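Local coordinates for uncharacterized protein (Bordetella bronchiseptica RB50, PDB 3BE3) that is of unknown function but belongs to the DUF1653 family of small, SH3-like beta proteins, and carries a basic surface site that holds a sulfate ion, at residues Q6-G11 / R56-T61; D19-L24 / P70-V75; R14-D19 / E60-G65. One frame throughout, in Å; residues are numbered along the deposited sequence.

Contact 1 (Q6-G11 / R56-T61); sequences QDFRPG and RIWNET
The ring of Phe-8 turns its edge to the indole of Trp-58: CE1 of Phe-8 lies 3.8 Å from NE1 of Trp-58, and NE1 sits at the Phe-8 edge, near its plane. The pair is offset edge-to-face, Phe-8 giving the edge and Trp-58 the face. The edge is directed toward the five-membered ring but away from its centre, and CE1 comes in obliquely; the centroids of the Phe-8 ring and this five-membered ring are 5.7 Å apart, with the planes at 73°. The indole also stacks on Phe-72, and at its edge, in its plane, lies the amide oxygen OD1 of the neighbouring Asn-59. CD1 of Trp-58 completes the approach, 4.2 Å from CE1 of Phe-8; no hydrogen bond joins the two segments. The indole reaches inward because its CG stands anti to the backbone N of Trp-58 (chi1 175°).

In the fold, the pair joins the loop before strand 11-15 to the short helix between strands 50-54 and 61-64, in a sheet consistent with the SH3-like clan of the family. Trp-58 ends this helix, 55-58, where Glu-60 N bonds back to Ile-57 O over 3.0 Å. The buried indole also meets Tyr-39 and Tyr-13 edge-to-face. Phe-8, partly exposed, rests on Ala-23, Leu-26 and Val-37, side chains of the two strands 20-29 and 35-41.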
loop_
_atom_site.group_PDB
_atom_site.type_symbol
_atom_site.label_atom_id
_atom_site.label_comp_id
_atom_site.label_asym_id
_atom_site.label_seq_id
_atom_site.Cartn_x
_atom_site.Cartn_y
_atom_site.Cartn_z
ATOM N N GLN B 6 5.238 -6.558 -14.750
ATOM C CA GLN B 6 6.199 -7.644 -14.847
ATOM C C GLN B 6 7.650 -7.201 -14.673
ATOM O O GLN B 6 8.475 -7.970 -14.178
ATOM C CB GLN B 6 6.035 -8.373 -16.186
ATOM C CG GLN B 6 6.880 -9.634 -16.288
ATOM C CD GLN B 6 6.509 -10.527 -17.462
ATOM O OE1 GLN B 6 7.109 -11.587 -17.660
ATOM N NE2 GLN B 6 5.517 -10.108 -18.243
ATOM N N ASP B 7 7.970 -5.972 -15.074
ATOM C CA ASP B 7 9.340 -5.483 -14.948
ATOM C C ASP B 7 9.612 -4.770 -13.627
ATOM O O ASP B 7 10.754 -4.434 -13.320
ATOM C CB ASP B 7 9.691 -4.551 -16.118
ATOM C CG ASP B 7 9.693 -5.273 -17.464
ATOM O OD1 ASP B 7 10.275 -6.380 -17.553
ATOM O OD2 ASP B 7 9.121 -4.732 -18.435
ATOM N N PHE B 8 8.576 -4.538 -12.833
ATOM C CA PHE B 8 8.789 -3.863 -11.557
ATOM C C PHE B 8 9.558 -4.750 -10.590
ATOM O O PHE B 8 9.282 -5.944 -10.461
ATOM C CB PHE B 8 7.465 -3.476 -10.889
ATOM C CG PHE B 8 7.645 -2.727 -9.583
ATOM C CD1 PHE B 8 8.064 -1.401 -9.581
ATOM C CD2 PHE B 8 7.450 -3.362 -8.355
ATOM C CE1 PHE B 8 8.302 -0.716 -8.387
ATOM C CE2 PHE B 8 7.686 -2.683 -7.152
ATOM C CZ PHE B 8 8.113 -1.358 -7.169
ATOM N N ARG B 9 10.532 -4.159 -9.911
ATOM C CA ARG B 9 11.314 -4.893 -8.929
ATOM C C ARG B 9 11.202 -4.201 -7.579
ATOM O O ARG B 9 11.657 -3.072 -7.416
ATOM C CB ARG B 9 12.788 -4.963 -9.337
ATOM C CG ARG B 9 13.089 -5.939 -10.458
ATOM C CD ARG B 9 14.583 -6.258 -10.557
ATOM N NE ARG B 9 15.101 -6.900 -9.351
ATOM C CZ ARG B 9 16.350 -7.345 -9.212
ATOM N NH1 ARG B 9 17.222 -7.221 -10.204
ATOM N NH2 ARG B 9 16.732 -7.914 -8.078
ATOM N N PRO B 10 10.577 -4.866 -6.591
ATOM C CA PRO B 10 10.462 -4.228 -5.277
ATOM C C PRO B 10 11.854 -4.167 -4.665
ATOM O O PRO B 10 12.714 -4.986 -4.990
ATOM C CB PRO B 10 9.543 -5.167 -4.500
ATOM C CG PRO B 10 8.728 -5.817 -5.563
ATOM C CD PRO B 10 9.776 -6.097 -6.643
ATOM N N GLY B 11 12.067 -3.195 -3.788
ATOM C CA GLY B 11 13.369 -3.039 -3.162
ATOM C C GLY B 11 13.628 -1.583 -2.840
ATOM O O GLY B 11 12.697 -0.788 -2.765
ATOM N N ARG B 56 2.413 3.822 -12.849
ATOM C CA ARG B 56 2.745 4.572 -14.051
ATOM C C ARG B 56 3.361 5.942 -13.760
ATOM O O ARG B 56 4.118 6.460 -14.574
ATOM C CB ARG B 56 1.514 4.706 -14.959
ATOM C CG ARG B 56 0.337 5.440 -14.362
ATOM C CD ARG B 56 -0.784 5.516 -15.396
ATOM N NE ARG B 56 -1.847 6.433 -14.994
ATOM C CZ ARG B 56 -2.918 6.090 -14.280
ATOM N NH1 ARG B 56 -3.083 4.831 -13.881
ATOM N NH2 ARG B 56 -3.817 7.015 -13.962
ATOM N N ILE B 57 3.052 6.522 -12.603
ATOM C CA ILE B 57 3.641 7.810 -12.241
ATOM C C ILE B 57 5.037 7.540 -11.665
ATOM O O ILE B 57 5.997 8.255 -11.957
ATOM C CB ILE B 57 2.796 8.561 -11.182
ATOM C CG1 ILE B 57 1.386 8.835 -11.724
ATOM C CG2 ILE B 57 3.488 9.860 -10.803
ATOM C CD1 ILE B 57 1.346 9.667 -12.989
ATOM N N TRP B 58 5.135 6.497 -10.843
ATOM C CA TRP B 58 6.402 6.083 -10.228
ATOM C C TRP B 58 7.436 5.826 -11.323
ATOM O O TRP B 58 8.605 6.189 -11.181
ATOM C CB TRP B 58 6.182 4.804 -9.400
ATOM C CG TRP B 58 7.418 4.153 -8.787
ATOM C CD1 TRP B 58 8.345 3.392 -9.430
ATOM C CD2 TRP B 58 7.802 4.154 -7.397
ATOM N NE1 TRP B 58 9.272 2.907 -8.531
ATOM C CE2 TRP B 58 8.955 3.357 -7.279
ATOM C CE3 TRP B 58 7.268 4.734 -6.244
ATOM C CZ2 TRP B 58 9.596 3.148 -6.049
ATOM C CZ3 TRP B 58 7.909 4.519 -5.025
ATOM C CH2 TRP B 58 9.048 3.729 -4.940
ATOM N N ASN B 59 6.980 5.203 -12.409
ATOM C CA ASN B 59 7.833 4.866 -13.546
ATOM C C ASN B 59 8.133 6.008 -14.516
ATOM O O ASN B 59 8.892 5.823 -15.467
ATOM C CB ASN B 59 7.218 3.707 -14.337
ATOM C CG ASN B 59 7.525 2.364 -13.727
ATOM O OD1 ASN B 59 8.586 2.179 -13.137
ATOM N ND2 ASN B 59 6.614 1.410 -13.882
ATOM N N GLU B 60 7.554 7.181 -14.296
ATOM C CA GLU B 60 7.808 8.289 -15.204
ATOM C C GLU B 60 9.221 8.833 -15.093
ATOM O O GLU B 60 9.878 8.720 -14.058
ATOM C CB GLU B 60 6.820 9.435 -14.959
ATOM C CG GLU B 60 5.387 9.113 -15.318
ATOM C CD GLU B 60 4.469 10.306 -15.152
ATOM O OE1 GLU B 60 4.655 11.064 -14.181
ATOM O OE2 GLU B 60 3.555 10.484 -15.982
ATOM N N THR B 61 9.687 9.421 -16.187
ATOM C CA THR B 61 11.006 10.028 -16.229
ATOM C C THR B 61 10.792 11.513 -15.969
ATOM O O THR B 61 9.742 12.062 -16.299
ATOM C CB THR B 61 11.682 9.821 -17.608
ATOM O OG1 THR B 61 11.997 8.432 -17.779
ATOM C CG2 THR B 61 12.963 10.641 -17.718
#

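Contact 2 (D19-L24 / P70-V75); sequences DHYLAL and PRFAYV. With SO4 (sulfate ion), chain D.
In the antiparallel sheet, strands 20-29 and 67-76 lie on either side of strand 11-15, and their side chains meet across it: CE2 of Phe-72 comes within 3.9 Å of CD1 of Tyr-21. Phe-72 presents its edge, with CD1 of Tyr-21 near its plane, toward the face of the tyrosine ring in an offset edge-to-face pair whose centroids are 5.9 Å apart and whose planes meet at 74°. In Phe-72, CG stands anti to the carbonyl carbon (chi1 -73°), which carries the ring's far end toward strand 20-29. The buried Phe-72 ring also meets His-15 edge-to-face, while the OH groups of Tyr-21 and Tyr-43 are hydrogen-bonded to each other.

Next to Phe-72, Arg-71 reaches a sulfate ion. Its NH1 gives a hydrogen bond of 3.0 Å to sulfate O1, bent to 142° at the hydrogen, and lies equally near O2, which is at the guanidinium edge. The other two nitrogens are also engaged: NE donates to Ile-57 O and NH2 forms a salt bridge with Glu-60 OE1. These partners fix the orientation of the guanidinium, with NH1 directed to the sulfate. His-15, Tyr-16 and Arg-53 complete the site. The sulfate probably came from the crystallisation liquor, yet two arginines, a histidine and a tyrosine hydroxyl round one ion are consistent with a site for an anionic group.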
loop_
_atom_site.group_PDB
_atom_site.type_symbol
_atom_site.label_atom_id
_atom_site.label_comp_id
_atom_site.label_asym_id
_atom_site.label_seq_id
_atom_site.Cartn_x
_atom_site.Cartn_y
_atom_site.Cartn_z
ATOM N N ASP B 19 16.413 11.340 -1.566
ATOM C CA ASP B 19 16.010 10.421 -0.502
ATOM C C ASP B 19 15.735 9.001 -0.982
ATOM O O ASP B 19 15.381 8.785 -2.143
ATOM C CB ASP B 19 14.771 10.958 0.231
ATOM C CG ASP B 19 15.045 12.258 0.976
ATOM O OD1 ASP B 19 16.070 12.339 1.689
ATOM O OD2 ASP B 19 14.226 13.194 0.859
ATOM N N HIS B 20 15.890 8.040 -0.073
ATOM C CA HIS B 20 15.671 6.623 -0.375
ATOM C C HIS B 20 14.360 6.091 0.198
ATOM O O HIS B 20 13.882 6.558 1.237
ATOM C CB HIS B 20 16.849 5.786 0.145
ATOM C CG HIS B 20 18.138 6.077 -0.558
ATOM N ND1 HIS B 20 18.577 5.344 -1.641
ATOM C CD2 HIS B 20 19.042 7.073 -0.385
ATOM C CE1 HIS B 20 19.693 5.878 -2.108
ATOM N NE2 HIS B 20 19.994 6.928 -1.363
ATOM N N TYR B 21 13.787 5.110 -0.495
ATOM C CA TYR B 21 12.525 4.506 -0.083
ATOM C C TYR B 21 12.572 2.992 -0.282
ATOM O O TYR B 21 13.348 2.488 -1.103
ATOM C CB TYR B 21 11.357 5.078 -0.912
ATOM C CG TYR B 21 11.123 6.568 -0.763
ATOM C CD1 TYR B 21 11.841 7.495 -1.513
ATOM C CD2 TYR B 21 10.177 7.060 0.130
ATOM C CE1 TYR B 21 11.622 8.875 -1.372
ATOM C CE2 TYR B 21 9.952 8.437 0.277
ATOM C CZ TYR B 21 10.673 9.338 -0.475
ATOM O OH TYR B 21 10.429 10.688 -0.337
ATOM N N LEU B 22 11.746 2.276 0.478
ATOM C CA LEU B 22 11.666 0.823 0.364
ATOM C C LEU B 22 10.332 0.463 -0.266
ATOM O O LEU B 22 9.287 0.625 0.363
ATOM C CB LEU B 22 11.768 0.150 1.741
ATOM C CG LEU B 22 11.486 -1.369 1.786
ATOM C CD1 LEU B 22 12.491 -2.135 0.951
ATOM C CD2 LEU B 22 11.514 -1.851 3.238
ATOM N N ALA B 23 10.365 -0.009 -1.509
ATOM C CA ALA B 23 9.144 -0.421 -2.184
ATOM C C ALA B 23 8.911 -1.869 -1.755
ATOM O O ALA B 23 9.751 -2.737 -1.999
ATOM C CB ALA B 23 9.309 -0.325 -3.712
ATOM N N LEU B 24 7.778 -2.117 -1.098
ATOM C CA LEU B 24 7.433 -3.451 -0.610
ATOM C C LEU B 24 6.803 -4.333 -1.681
ATOM O O LEU B 24 6.866 -5.561 -1.607
ATOM C CB LEU B 24 6.469 -3.338 0.577
ATOM C CG LEU B 24 7.018 -2.746 1.880
ATOM C CD1 LEU B 24 5.870 -2.545 2.858
ATOM C CD2 LEU B 24 8.096 -3.659 2.460
ATOM N N PRO B 70 15.198 8.763 -13.982
ATOM C CA PRO B 70 14.027 8.108 -13.388
ATOM C C PRO B 70 13.504 8.885 -12.189
ATOM O O PRO B 70 14.279 9.490 -11.457
ATOM C CB PRO B 70 14.571 6.743 -12.960
ATOM C CG PRO B 70 15.734 6.514 -13.865
ATOM C CD PRO B 70 16.376 7.880 -13.924
ATOM N N ARG B 71 12.188 8.883 -12.001
ATOM C CA ARG B 71 11.607 9.555 -10.843
ATOM C C ARG B 71 12.126 8.779 -9.633
ATOM O O ARG B 71 12.508 9.360 -8.622
ATOM C CB ARG B 71 10.075 9.495 -10.886
ATOM C CG ARG B 71 9.407 10.276 -9.752
ATOM C CD ARG B 71 7.899 10.063 -9.701
ATOM N NE ARG B 71 7.190 10.577 -10.873
ATOM C CZ ARG B 71 7.051 11.867 -11.169
ATOM N NH1 ARG B 71 7.574 12.803 -10.384
ATOM N NH2 ARG B 71 6.370 12.225 -12.252
ATOM N N PHE B 72 12.143 7.453 -9.772
ATOM C CA PHE B 72 12.627 6.542 -8.733
ATOM C C PHE B 72 13.627 5.560 -9.347
ATOM O O PHE B 72 13.264 4.793 -10.234
ATOM C CB PHE B 72 11.469 5.746 -8.118
ATOM C CG PHE B 72 10.576 6.552 -7.202
ATOM C CD1 PHE B 72 9.434 7.187 -7.684
ATOM C CD2 PHE B 72 10.872 6.663 -5.841
ATOM C CE1 PHE B 72 8.602 7.916 -6.828
ATOM C CE2 PHE B 72 10.052 7.384 -4.986
ATOM C CZ PHE B 72 8.913 8.014 -5.479
ATOM N N ALA B 73 14.875 5.585 -8.884
ATOM C CA ALA B 73 15.920 4.689 -9.401
ATOM C C ALA B 73 16.217 3.510 -8.478
ATOM O O ALA B 73 16.622 3.697 -7.331
ATOM C CB ALA B 73 17.207 5.467 -9.651
ATOM N N TYR B 74 16.029 2.295 -8.988
ATOM C CA TYR B 74 16.274 1.072 -8.215
ATOM C C TYR B 74 17.763 0.917 -7.912
ATOM O O TYR B 74 18.596 1.030 -8.810
ATOM C CB TYR B 74 15.784 -0.152 -9.012
ATOM C CG TYR B 74 15.977 -1.505 -8.338
ATOM C CD1 TYR B 74 15.223 -1.876 -7.235
ATOM C CD2 TYR B 74 16.916 -2.414 -8.816
ATOM C CE1 TYR B 74 15.393 -3.124 -6.621
ATOM C CE2 TYR B 74 17.098 -3.661 -8.205
ATOM C CZ TYR B 74 16.336 -4.015 -7.106
ATOM O OH TYR B 74 16.523 -5.248 -6.499
ATOM N N VAL B 75 18.106 0.658 -6.650
ATOM C CA VAL B 75 19.514 0.472 -6.296
ATOM C C VAL B 75 19.783 -0.809 -5.509
ATOM O O VAL B 75 20.834 -0.958 -4.890
ATOM C CB VAL B 75 20.077 1.655 -5.486
ATOM C CG1 VAL B 75 19.813 2.968 -6.217
ATOM C CG2 VAL B 75 19.473 1.667 -4.088
HETATM S S SO4 D . 7.705 14.171 -7.093
HETATM O O1 SO4 D . 8.085 12.773 -7.386
HETATM O O2 SO4 D . 7.915 14.986 -8.304
HETATM O O3 SO4 D . 6.287 14.227 -6.711
HETATM O O4 SO4 D . 8.536 14.688 -5.994
#

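Contact 3 (R14-D19 / E60-G65); sequences RHYKGD and ETVDTG. With SO4 (sulfate ion), chain D.
Tyr-16 has its CG between the backbone N and the carbonyl carbon (chi1 74°), and this swings the ring toward strand 61-64, where Val-62 and Thr-64 meet it. The CG2 methyl of Val-62 lies over one face, 3.9 Å from the ring centroid and 21° off the normal, a CH-pi contact in which CG2 of Val-62 comes closest to CD2 of Tyr-16, at 3.7 Å. From the opposite face comes CE1 of His-15, displaced toward the rim, so the phenol is held between an aliphatic branch and an imidazole. Further along the strand, CG2 of Thr-64 reaches CE1 of Tyr-16 at 3.7 Å, approaching obliquely.

Tyr-16 begins the loop between strands 11-15 and 20-29, a type I turn from His-15 to Gly-18 in which Gly-18 N bonds to His-15 O. Strand 61-64 is the outermost strand on this side of the sheet, and strand 67-76 separates it from strand 11-15, so the phenol spans the strand between them. Backbone bonds between Tyr-16 and Arg-71 and between Val-62 and Gln-69 tie both segments to that middle strand.

His-15 and Tyr-16 both turn their polar ends to the sulfate. His-15 NE2 donates to O1 over 2.8 Å in a nearly straight bond of 176°, and Tyr-16 OH donates to O2, also over 2.8 Å, with O2 near the plane of the ring. Arg-53 and Arg-71 supply further grips. At the edge of the ring, near its plane, a water lies between the segments, 3.2 Å from Thr-64 OG1 and weakly hydrogen-bonded to Tyr-16 O.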
loop_
_atom_site.group_PDB
_atom_site.type_symbol
_atom_site.label_atom_id
_atom_site.label_comp_id
_atom_site.label_asym_id
_atom_site.label_seq_id
_atom_site.Cartn_x
_atom_site.Cartn_y
_atom_site.Cartn_z
ATOM N N ARG B 14 16.040 5.190 -5.028
ATOM C CA ARG B 14 16.490 6.537 -4.712
ATOM C C ARG B 14 15.624 7.467 -5.561
ATOM O O ARG B 14 15.651 7.391 -6.790
ATOM C CB ARG B 14 17.965 6.734 -5.078
ATOM C CG ARG B 14 18.498 8.136 -4.737
ATOM C CD ARG B 14 19.906 8.340 -5.278
ATOM N NE ARG B 14 19.959 8.229 -6.733
ATOM C CZ ARG B 14 20.746 7.386 -7.396
ATOM N NH1 ARG B 14 21.559 6.567 -6.744
ATOM N NH2 ARG B 14 20.719 7.358 -8.717
ATOM N N HIS B 15 14.828 8.303 -4.895
ATOM C CA HIS B 15 13.954 9.270 -5.560
ATOM C C HIS B 15 14.900 10.306 -6.178
ATOM O O HIS B 15 15.985 10.548 -5.644
ATOM C CB HIS B 15 13.011 9.903 -4.520
ATOM C CG HIS B 15 12.092 10.948 -5.075
ATOM N ND1 HIS B 15 12.315 12.297 -4.905
ATOM C CD2 HIS B 15 10.945 10.844 -5.791
ATOM C CE1 HIS B 15 11.345 12.980 -5.487
ATOM N NE2 HIS B 15 10.502 12.120 -6.033
ATOM N N TYR B 16 14.514 10.919 -7.294
ATOM C CA TYR B 16 15.404 11.879 -7.954
ATOM C C TYR B 16 15.852 13.065 -7.095
ATOM O O TYR B 16 16.814 13.757 -7.444
ATOM C CB TYR B 16 14.775 12.380 -9.265
ATOM C CG TYR B 16 13.631 13.362 -9.123
ATOM C CD1 TYR B 16 13.861 14.728 -9.068
ATOM C CD2 TYR B 16 12.315 12.925 -9.089
ATOM C CE1 TYR B 16 12.801 15.641 -8.986
ATOM C CE2 TYR B 16 11.249 13.830 -9.005
ATOM C CZ TYR B 16 11.495 15.187 -8.960
ATOM O OH TYR B 16 10.448 16.087 -8.921
ATOM N N LYS B 17 15.170 13.308 -5.982
ATOM C CA LYS B 17 15.554 14.415 -5.115
ATOM C C LYS B 17 16.578 14.032 -4.049
ATOM O O LYS B 17 16.958 14.866 -3.224
ATOM C CB LYS B 17 14.327 15.052 -4.455
ATOM C CG LYS B 17 13.590 16.023 -5.369
ATOM C CD LYS B 17 12.539 16.849 -4.621
ATOM C CE LYS B 17 13.161 17.970 -3.776
ATOM N NZ LYS B 17 13.970 17.496 -2.613
ATOM N N GLY B 18 17.020 12.773 -4.060
ATOM C CA GLY B 18 18.029 12.352 -3.102
ATOM C C GLY B 18 17.671 11.359 -2.002
ATOM O O GLY B 18 18.540 10.618 -1.543
ATOM N N ASP B 19 16.413 11.340 -1.566
ATOM C CA ASP B 19 16.010 10.421 -0.502
ATOM C C ASP B 19 15.735 9.001 -0.982
ATOM O O ASP B 19 15.381 8.785 -2.143
ATOM C CB ASP B 19 14.771 10.958 0.231
ATOM C CG ASP B 19 15.045 12.258 0.976
ATOM O OD1 ASP B 19 16.070 12.339 1.689
ATOM O OD2 ASP B 19 14.226 13.194 0.859
ATOM N N GLU B 60 7.554 7.181 -14.296
ATOM C CA GLU B 60 7.808 8.289 -15.204
ATOM C C GLU B 60 9.221 8.833 -15.093
ATOM O O GLU B 60 9.878 8.720 -14.058
ATOM C CB GLU B 60 6.820 9.435 -14.959
ATOM C CG GLU B 60 5.387 9.113 -15.318
ATOM C CD GLU B 60 4.469 10.306 -15.152
ATOM O OE1 GLU B 60 4.655 11.064 -14.181
ATOM O OE2 GLU B 60 3.555 10.484 -15.982
ATOM N N THR B 61 9.687 9.421 -16.187
ATOM C CA THR B 61 11.006 10.028 -16.229
ATOM C C THR B 61 10.792 11.513 -15.969
ATOM O O THR B 61 9.742 12.062 -16.299
ATOM C CB THR B 61 11.682 9.821 -17.608
ATOM O OG1 THR B 61 11.997 8.432 -17.779
ATOM C CG2 THR B 61 12.963 10.641 -17.718
ATOM N N VAL B 62 11.778 12.151 -15.354
ATOM C CA VAL B 62 11.694 13.565 -15.039
ATOM C C VAL B 62 12.972 14.279 -15.457
ATOM O O VAL B 62 14.035 13.669 -15.551
ATOM C CB VAL B 62 11.468 13.777 -13.527
ATOM C CG1 VAL B 62 10.109 13.230 -13.125
ATOM C CG2 VAL B 62 12.562 13.079 -12.739
ATOM N N ASP B 63 12.862 15.579 -15.708
ATOM C CA ASP B 63 14.017 16.370 -16.115
ATOM C C ASP B 63 14.145 17.631 -15.271
ATOM O O ASP B 63 13.376 18.583 -15.431
ATOM C CB ASP B 63 13.905 16.744 -17.599
ATOM C CG ASP B 63 15.180 17.364 -18.145
ATOM O OD1 ASP B 63 15.589 18.433 -17.646
ATOM O OD2 ASP B 63 15.776 16.777 -19.073
ATOM N N THR B 64 15.116 17.611 -14.362
ATOM C CA THR B 64 15.406 18.740 -13.483
ATOM C C THR B 64 16.516 19.534 -14.165
ATOM O O THR B 64 16.598 19.552 -15.395
ATOM C CB THR B 64 15.913 18.268 -12.100
ATOM O OG1 THR B 64 17.158 17.573 -12.257
ATOM C CG2 THR B 64 14.906 17.328 -11.452
ATOM N N GLY B 65 17.371 20.176 -13.377
ATOM C CA GLY B 65 18.457 20.953 -13.951
ATOM C C GLY B 65 19.696 20.145 -14.301
ATOM O O GLY B 65 20.787 20.707 -14.406
HETATM S S SO4 D . 7.705 14.171 -7.093
HETATM O O1 SO4 D . 8.085 12.773 -7.386
HETATM O O2 SO4 D . 7.915 14.986 -8.304
HETATM O O3 SO4 D . 6.287 14.227 -6.711
HETATM O O4 SO4 D . 8.536 14.688 -5.994
HETATM O O HOH W 1 17.194 16.704 -9.150
#

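In the fold
Contact 2 lies nearest the centre of the chain, contact 1 a little farther out and contact 3 at the surface; contacts 2 and 3 belong to the sheet, whereas contact 1 joins a loop to the short helix. Contacts 1 and 2 each set a buried ring (Trp-58, Phe-72) against a partly exposed one, and they merge where those two rings stack. In contact 3, across the two segments, methyl groups rather than a ring meet the tyrosine and a water lies between them. Contacts 2 and 3 share Asp-19 and both touch the sulfate. Contacts 1 and 3 share Glu-60 and Thr-61, and the carboxylate of Glu-60 ties their common segment to Arg-71 of contact 2.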